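Local coordinates for protein DegQ (Legionella fallonii, PDB 3PV2) that probably degrades misfolded proteins as an HtrA-family chaperone-protease, assembling into large self-compartmentizing 12-mers, at residues Leu118-Leu130 and Val245-Arg257. Sequence-based numbering, arbitrary orientation.
Sequences LIGGDSETDLAVL and VAQQIIKFGSIHR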
ATOM      1  N   LEU B 118      13.596 -21.234 -44.527  1.00 53.31           N
ATOM      2  CA  LEU B 118      14.686 -20.385 -44.059  1.00 53.76           C
ATOM      3  C   LEU B 118      16.016 -20.842 -44.653  1.00 53.98           C
ATOM      4  O   LEU B 118      16.441 -21.962 -44.417  1.00 53.65           O
ATOM      5  CB  LEU B 118      14.779 -20.450 -42.537  1.00 53.57           C
ATOM      6  CG  LEU B 118      15.375 -19.334 -41.681  1.00 56.86           C
ATOM      7  CD1 LEU B 118      16.315 -19.953 -40.667  1.00 56.23           C
ATOM      8  CD2 LEU B 118      16.070 -18.184 -42.442  1.00 56.17           C
ATOM      9  N   ILE B 119      16.682 -19.974 -45.405  1.00 52.63           N
ATOM     10  CA  ILE B 119      17.990 -20.303 -45.916  1.00 53.19           C
ATOM     11  C   ILE B 119      18.971 -20.058 -44.819  1.00 54.15           C
ATOM     12  O   ILE B 119      19.819 -20.864 -44.593  1.00 54.58           O
ATOM     13  CB  ILE B 119      18.320 -19.522 -47.165  1.00 52.83           C
ATOM     14  CG1 ILE B 119      17.318 -19.888 -48.239  1.00 54.04           C
ATOM     15  CG2 ILE B 119      19.691 -19.854 -47.689  1.00 53.71           C
ATOM     16  CD1 ILE B 119      17.788 -19.503 -49.552  1.00 58.02           C
ATOM     17  N   GLY B 120      18.847 -18.929 -44.125  1.00 53.64           N
ATOM     18  CA  GLY B 120      19.677 -18.651 -42.957  1.00 53.78           C
ATOM     19  C   GLY B 120      19.434 -17.213 -42.533  1.00 53.65           C
ATOM     20  O   GLY B 120      18.798 -16.430 -43.263  1.00 52.07           O
ATOM     21  N   GLY B 121      19.940 -16.867 -41.365  1.00 54.29           N
ATOM     22  CA  GLY B 121      19.848 -15.551 -40.866  1.00 55.16           C
ATOM     23  C   GLY B 121      21.126 -15.118 -40.236  1.00 57.08           C
ATOM     24  O   GLY B 121      22.041 -15.908 -40.064  1.00 59.54           O
ATOM     25  N   ASP B 122      21.139 -13.859 -39.842  1.00 57.22           N
ATOM     26  CA  ASP B 122      22.288 -13.226 -39.248  1.00 58.84           C
ATOM     27  C   ASP B 122      21.765 -12.170 -38.299  1.00 59.26           C
ATOM     28  O   ASP B 122      21.292 -11.084 -38.752  1.00 57.05           O
ATOM     29  CB  ASP B 122      23.171 -12.605 -40.307  1.00 58.53           C
ATOM     30  CG  ASP B 122      24.494 -12.118 -39.724  1.00 63.44           C
ATOM     31  OD1 ASP B 122      25.197 -12.924 -39.051  1.00 65.55           O
ATOM     32  OD2 ASP B 122      24.816 -10.923 -39.896  1.00 63.02           O
ATOM     33  N   SER B 123      21.795 -12.493 -37.001  1.00 61.35           N
ATOM     34  CA  SER B 123      21.235 -11.579 -35.972  1.00 63.09           C
ATOM     35  C   SER B 123      22.017 -10.296 -35.842  1.00 63.68           C
ATOM     36  O   SER B 123      21.430  -9.228 -35.642  1.00 62.81           O
ATOM     37  CB  SER B 123      21.105 -12.246 -34.589  1.00 65.25           C
ATOM     38  OG  SER B 123      22.308 -12.841 -34.162  1.00 68.37           O
ATOM     39  N   GLU B 124      23.328 -10.372 -36.004  1.00 64.70           N
ATOM     40  CA  GLU B 124      24.116  -9.167 -35.940  1.00 65.06           C
ATOM     41  C   GLU B 124      23.651  -8.072 -36.945  1.00 61.65           C
ATOM     42  O   GLU B 124      23.532  -6.907 -36.583  1.00 61.07           O
ATOM     43  CB  GLU B 124      25.622  -9.467 -36.032  1.00 67.75           C
ATOM     44  CG  GLU B 124      26.455  -8.319 -35.368  1.00 72.98           C
ATOM     45  CD  GLU B 124      27.928  -8.288 -35.786  1.00 78.33           C
ATOM     46  OE1 GLU B 124      28.500  -7.183 -35.916  1.00 81.41           O
ATOM     47  OE2 GLU B 124      28.511  -9.375 -35.981  1.00 84.44           O
ATOM     48  N   THR B 125      23.323  -8.422 -38.180  1.00 58.45           N
ATOM     49  CA  THR B 125      22.825  -7.415 -39.121  1.00 54.66           C
ATOM     50  C   THR B 125      21.294  -7.387 -39.217  1.00 51.48           C
ATOM     51  O   THR B 125      20.736  -6.583 -39.984  1.00 48.89           O
ATOM     52  CB  THR B 125      23.367  -7.684 -40.516  1.00 54.83           C
ATOM     53  OG1 THR B 125      23.067  -9.028 -40.866  1.00 56.62           O
ATOM     54  CG2 THR B 125      24.842  -7.534 -40.575  1.00 56.38           C
ATOM     55  N   ASP B 126      20.632  -8.257 -38.445  1.00 49.77           N
ATOM     56  CA  ASP B 126      19.186  -8.437 -38.469  1.00 47.49           C
ATOM     57  C   ASP B 126      18.638  -8.673 -39.858  1.00 45.87           C
ATOM     58  O   ASP B 126      17.627  -8.057 -40.223  1.00 42.55           O
ATOM     59  CB  ASP B 126      18.456  -7.232 -37.810  1.00 48.69           C
ATOM     60  CG  ASP B 126      17.002  -7.568 -37.444  1.00 50.17           C
ATOM     61  OD1 ASP B 126      16.656  -8.775 -37.383  1.00 53.23           O
ATOM     62  OD2 ASP B 126      16.203  -6.653 -37.261  1.00 50.83           O
ATOM     63  N   LEU B 127      19.258  -9.607 -40.603  1.00 46.15           N
ATOM     64  CA  LEU B 127      18.774 -10.058 -41.889  1.00 45.31           C
ATOM     65  C   LEU B 127      18.518 -11.549 -41.917  1.00 46.04           C
ATOM     66  O   LEU B 127      19.123 -12.312 -41.166  1.00 47.26           O
ATOM     67  CB  LEU B 127      19.780  -9.738 -42.991  1.00 45.68           C
ATOM     68  CG  LEU B 127      19.981  -8.232 -43.147  1.00 44.82           C
ATOM     69  CD1 LEU B 127      21.252  -8.051 -44.032  1.00 45.72           C
ATOM     70  CD2 LEU B 127      18.678  -7.609 -43.740  1.00 40.74           C
ATOM     71  N   ALA B 128      17.594 -11.966 -42.784  1.00 44.08           N
ATOM     72  CA  ALA B 128      17.325 -13.381 -42.993  1.00 43.73           C
ATOM     73  C   ALA B 128      16.919 -13.554 -44.420  1.00 42.72           C
ATOM     74  O   ALA B 128      16.350 -12.665 -45.005  1.00 40.86           O
ATOM     75  CB  ALA B 128      16.258 -13.855 -42.098  1.00 43.89           C
ATOM     76  N   VAL B 129      17.275 -14.700 -44.980  1.00 43.67           N
ATOM     77  CA  VAL B 129      16.967 -15.063 -46.335  1.00 44.18           C
ATOM     78  C   VAL B 129      16.013 -16.250 -46.279  1.00 44.82           C
ATOM     79  O   VAL B 129      16.225 -17.223 -45.501  1.00 45.53           O
ATOM     80  CB  VAL B 129      18.231 -15.471 -47.058  1.00 45.58           C
ATOM     81  CG1 VAL B 129      17.968 -15.757 -48.511  1.00 46.65           C
ATOM     82  CG2 VAL B 129      19.353 -14.426 -46.854  1.00 45.32           C
ATOM     83  N   LEU B 130      14.968 -16.136 -47.094  1.00 44.05           N
ATOM     84  CA  LEU B 130      13.911 -17.119 -47.202  1.00 44.94           C
ATOM     85  C   LEU B 130      13.816 -17.506 -48.675  1.00 46.69           C
ATOM     86  O   LEU B 130      14.111 -16.684 -49.584  1.00 44.94           O
ATOM     87  CB  LEU B 130      12.544 -16.523 -46.816  1.00 43.56           C
ATOM     88  CG  LEU B 130      12.339 -15.879 -45.429  1.00 42.98           C
ATOM     89  CD1 LEU B 130      10.881 -15.387 -45.284  1.00 40.82           C
ATOM     90  CD2 LEU B 130      12.715 -16.804 -44.314  1.00 42.52           C
ATOM     91  N   VAL B 245      25.476  -9.855 -47.389  1.00 57.02           N
ATOM     92  CA  VAL B 245      25.034 -10.802 -46.394  1.00 54.18           C
ATOM     93  C   VAL B 245      24.163 -11.908 -47.064  1.00 53.35           C
ATOM     94  O   VAL B 245      24.308 -13.080 -46.746  1.00 52.44           O
ATOM     95  CB  VAL B 245      24.258 -10.172 -45.276  1.00 52.97           C
ATOM     96  CG1 VAL B 245      23.508 -11.215 -44.529  1.00 49.51           C
ATOM     97  CG2 VAL B 245      25.194  -9.442 -44.334  1.00 54.19           C
ATOM     98  N   ALA B 246      23.279 -11.536 -47.981  1.00 51.63           N
ATOM     99  CA  ALA B 246      22.409 -12.537 -48.619  1.00 51.81           C
ATOM    100  C   ALA B 246      23.212 -13.555 -49.409  1.00 52.96           C
ATOM    101  O   ALA B 246      22.862 -14.705 -49.403  1.00 50.54           O
ATOM    102  CB  ALA B 246      21.360 -11.918 -49.570  1.00 49.73           C
ATOM    103  N   GLN B 247      24.204 -13.072 -50.148  1.00 55.67           N
ATOM    104  CA  GLN B 247      24.959 -13.896 -51.031  1.00 59.74           C
ATOM    105  C   GLN B 247      25.777 -14.905 -50.180  1.00 59.45           C
ATOM    106  O   GLN B 247      25.814 -16.077 -50.469  1.00 58.80           O
ATOM    107  CB  GLN B 247      25.823 -13.032 -51.954  1.00 62.18           C
ATOM    108  CG  GLN B 247      26.633 -13.892 -52.961  1.00 68.32           C
ATOM    109  CD  GLN B 247      28.103 -13.972 -52.561  1.00 75.67           C
ATOM    110  OE1 GLN B 247      28.769 -12.936 -52.460  1.00 79.14           O
ATOM    111  NE2 GLN B 247      28.619 -15.199 -52.330  1.00 78.72           N
ATOM    112  N   GLN B 248      26.314 -14.438 -49.072  1.00 59.58           N
ATOM    113  CA  GLN B 248      27.043 -15.290 -48.180  1.00 60.62           C
ATOM    114  C   GLN B 248      26.130 -16.306 -47.478  1.00 59.51           C
ATOM    115  O   GLN B 248      26.540 -17.480 -47.302  1.00 59.32           O
ATOM    116  CB  GLN B 248      27.882 -14.486 -47.209  1.00 62.19           C
ATOM    117  CG  GLN B 248      28.424 -15.303 -46.025  1.00 67.26           C
ATOM    118  CD  GLN B 248      29.778 -14.784 -45.517  1.00 74.29           C
ATOM    119  OE1 GLN B 248      30.631 -14.416 -46.318  1.00 80.41           O
ATOM    120  NE2 GLN B 248      29.977 -14.771 -44.200  1.00 76.72           N
ATOM    121  N   ILE B 249      24.898 -15.901 -47.137  1.00 57.34           N
ATOM    122  CA  ILE B 249      23.939 -16.847 -46.542  1.00 55.51           C
ATOM    123  C   ILE B 249      23.509 -17.904 -47.570  1.00 55.51           C
ATOM    124  O   ILE B 249      23.361 -19.054 -47.222  1.00 52.77           O
ATOM    125  CB  ILE B 249      22.699 -16.175 -45.915  1.00 54.02           C
ATOM    126  CG1 ILE B 249      23.060 -15.577 -44.546  1.00 55.23           C
ATOM    127  CG2 ILE B 249      21.586 -17.151 -45.704  1.00 50.45           C
ATOM    128  CD1 ILE B 249      22.098 -14.541 -44.030  1.00 53.24           C
ATOM    129  N   ILE B 250      23.288 -17.504 -48.819  1.00 56.13           N
ATOM    130  CA  ILE B 250      22.868 -18.443 -49.824  1.00 56.47           C
ATOM    131  C   ILE B 250      23.970 -19.507 -50.059  1.00 59.66           C
ATOM    132  O   ILE B 250      23.664 -20.675 -49.992  1.00 60.03           O
ATOM    133  CB  ILE B 250      22.456 -17.730 -51.134  1.00 56.92           C
ATOM    134  CG1 ILE B 250      21.133 -16.964 -50.957  1.00 53.65           C
ATOM    135  CG2 ILE B 250      22.272 -18.705 -52.309  1.00 55.15           C
ATOM    136  CD1 ILE B 250      20.866 -16.051 -52.113  1.00 53.78           C
ATOM    137  N   LYS B 251      25.217 -19.092 -50.283  1.00 62.54           N
ATOM    138  CA  LYS B 251      26.341 -19.985 -50.533  1.00 65.63           C
ATOM    139  C   LYS B 251      26.609 -20.921 -49.357  1.00 66.46           C
ATOM    140  O   LYS B 251      26.696 -22.157 -49.538  1.00 66.13           O
ATOM    141  CB  LYS B 251      27.624 -19.190 -50.839  1.00 68.14           C
ATOM    142  CG  LYS B 251      28.553 -19.781 -51.918  1.00 72.75           C
ATOM    143  CD  LYS B 251      30.042 -19.665 -51.553  1.00 78.53           C
ATOM    144  CE  LYS B 251      30.970 -19.464 -52.763  1.00 83.30           C
ATOM    145  NZ  LYS B 251      30.955 -18.012 -53.195  1.00 85.31           N
ATOM    146  N   PHE B 252      26.697 -20.338 -48.164  1.00 66.46           N
ATOM    147  CA  PHE B 252      27.132 -21.031 -46.964  1.00 67.55           C
ATOM    148  C   PHE B 252      26.101 -21.305 -45.851  1.00 67.12           C
ATOM    149  O   PHE B 252      26.411 -22.003 -44.884  1.00 67.86           O
ATOM    150  CB  PHE B 252      28.278 -20.239 -46.310  1.00 68.77           C
ATOM    151  CG  PHE B 252      29.500 -20.078 -47.173  1.00 70.14           C
ATOM    152  CD1 PHE B 252      30.366 -21.154 -47.396  1.00 72.56           C
ATOM    153  CD2 PHE B 252      29.811 -18.844 -47.731  1.00 69.86           C
ATOM    154  CE1 PHE B 252      31.518 -20.995 -48.181  1.00 73.06           C
ATOM    155  CE2 PHE B 252      30.955 -18.674 -48.515  1.00 70.63           C
ATOM    156  CZ  PHE B 252      31.804 -19.748 -48.748  1.00 73.50           C
ATOM    157  N   GLY B 253      24.923 -20.707 -45.903  1.00 66.85           N
ATOM    158  CA  GLY B 253      23.933 -20.919 -44.838  1.00 66.87           C
ATOM    159  C   GLY B 253      24.071 -20.065 -43.583  1.00 67.94           C
ATOM    160  O   GLY B 253      23.141 -20.006 -42.801  1.00 69.02           O
ATOM    161  N   SER B 254      25.217 -19.438 -43.359  1.00 68.97           N
ATOM    162  CA  SER B 254      25.382 -18.435 -42.287  1.00 70.14           C
ATOM    163  C   SER B 254      26.635 -17.604 -42.534  1.00 70.26           C
ATOM    164  O   SER B 254      27.446 -17.977 -43.360  1.00 70.56           O
ATOM    165  CB  SER B 254      25.507 -19.088 -40.919  1.00 70.79           C
ATOM    166  OG  SER B 254      26.814 -19.621 -40.763  1.00 73.77           O
ATOM    167  N   ILE B 255      26.780 -16.487 -41.830  1.00 70.23           N
ATOM    168  CA  ILE B 255      27.961 -15.682 -41.937  1.00 71.85           C
ATOM    169  C   ILE B 255      28.920 -16.206 -40.858  1.00 74.12           C
ATOM    170  O   ILE B 255      28.570 -16.219 -39.687  1.00 74.75           O
ATOM    171  CB  ILE B 255      27.702 -14.160 -41.623  1.00 72.16           C
ATOM    172  CG1 ILE B 255      26.560 -13.581 -42.478  1.00 70.49           C
ATOM    173  CG2 ILE B 255      28.990 -13.347 -41.751  1.00 69.81           C
ATOM    174  CD1 ILE B 255      26.654 -13.923 -43.901  1.00 68.89           C
ATOM    175  N   HIS B 256      30.102 -16.662 -41.244  1.00 75.65           N
ATOM    176  CA  HIS B 256      31.098 -17.030 -40.252  1.00 77.53           C
ATOM    177  C   HIS B 256      32.161 -15.936 -40.232  1.00 77.24           C
ATOM    178  O   HIS B 256      33.057 -15.927 -41.051  1.00 78.80           O
ATOM    179  CB  HIS B 256      31.706 -18.380 -40.551  1.00 78.17           C
ATOM    180  CG  HIS B 256      32.648 -18.845 -39.481  1.00 84.57           C
ATOM    181  ND1 HIS B 256      32.282 -19.747 -38.504  1.00 88.41           N
ATOM    182  CD2 HIS B 256      33.930 -18.500 -39.211  1.00 89.06           C
ATOM    183  CE1 HIS B 256      33.301 -19.948 -37.688  1.00 90.40           C
ATOM    184  NE2 HIS B 256      34.314 -19.206 -38.098  1.00 91.92           N
ATOM    185  N   ARG B 257      32.026 -15.006 -39.298  1.00 75.32           N
ATOM    186  CA  ARG B 257      32.929 -13.885 -39.183  1.00 75.30           C
ATOM    187  C   ARG B 257      34.305 -14.284 -38.654  1.00 75.41           C
ATOM    188  O   ARG B 257      34.416 -15.088 -37.716  1.00 76.52           O
ATOM    189  CB  ARG B 257      32.349 -12.853 -38.237  1.00 74.74           C
ATOM    190  CG  ARG B 257      31.232 -12.093 -38.824  1.00 71.98           C
ATOM    191  CD  ARG B 257      30.557 -11.249 -37.799  1.00 67.93           C
ATOM    192  NE  ARG B 257      29.539 -10.444 -38.446  1.00 66.50           N
ATOM    193  CZ  ARG B 257      28.309 -10.846 -38.750  1.00 65.34           C
ATOM    194  NH1 ARG B 257      27.897 -12.064 -38.442  1.00 63.68           N
ATOM    195  NH2 ARG B 257      27.477 -10.010 -39.365  1.00 65.35           N
TER
HETATM  196  O   HOH W   1      24.632 -15.737 -39.459  1.00 61.24           O
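With chi1 at -171°, D122 swings its carboxylate away from its own amide nitrogen and out to the guanidinium that R257 brings in on a chain extended from CG to NE; the two groups come from opposite directions and meet end-on. NH1 of R257 donates to OD1 of D122 and NH2 to OD2, both at 2.9 Å, both nearly straight and on syn lone pairs. The two planes lie only 10° apart, a match that the flat, forked ends of Asp and Arg make possible. The anti lone pair of OD2 takes the hydroxyl of T125, OG1 standing 2.8 Å from OD2; this second bond helps fix the carboxylate's rotation. E124 OE2 sits over one guanidinium face, 2.9 Å from R257 NE, and well out of its plane, so that salt bridge acts through charge alone. I255 CG2 lies against the opposite face, toward its rim, while a water joins D122 OD1 and G121 O to the backbone N of I255.

In this trypsin-like fold, strands 113-122 and 127-131 form a hairpin of the first six-stranded barrel. Helix 239-252, which follows the last strand of the second barrel, packs against this hairpin. D126 at the turn bonds through OD2 to H96 ND1, consistent with the Asp-His pair of a trypsin-like catalytic triad.

Branched aliphatic side chains fill the helix-hairpin interface with methyl groups at several heights, and V129 and I249 slide past each other in opposite directions. I249 lays CG2 3.7 Å from V129 CG2 and 3.6 Å from G120 N, beside the classic bulge where I119 and G120 both face V129. Glycine suits position 120, where the backbone passes close to the helix end, G120 CA lying 3.7 Å from G253 O. G253, the first residue past the helix, has positive phi (83°), a conformation glycine adopts easily. Nearer the turn, L127 CD1 rests 3.9 Å from V245 CB.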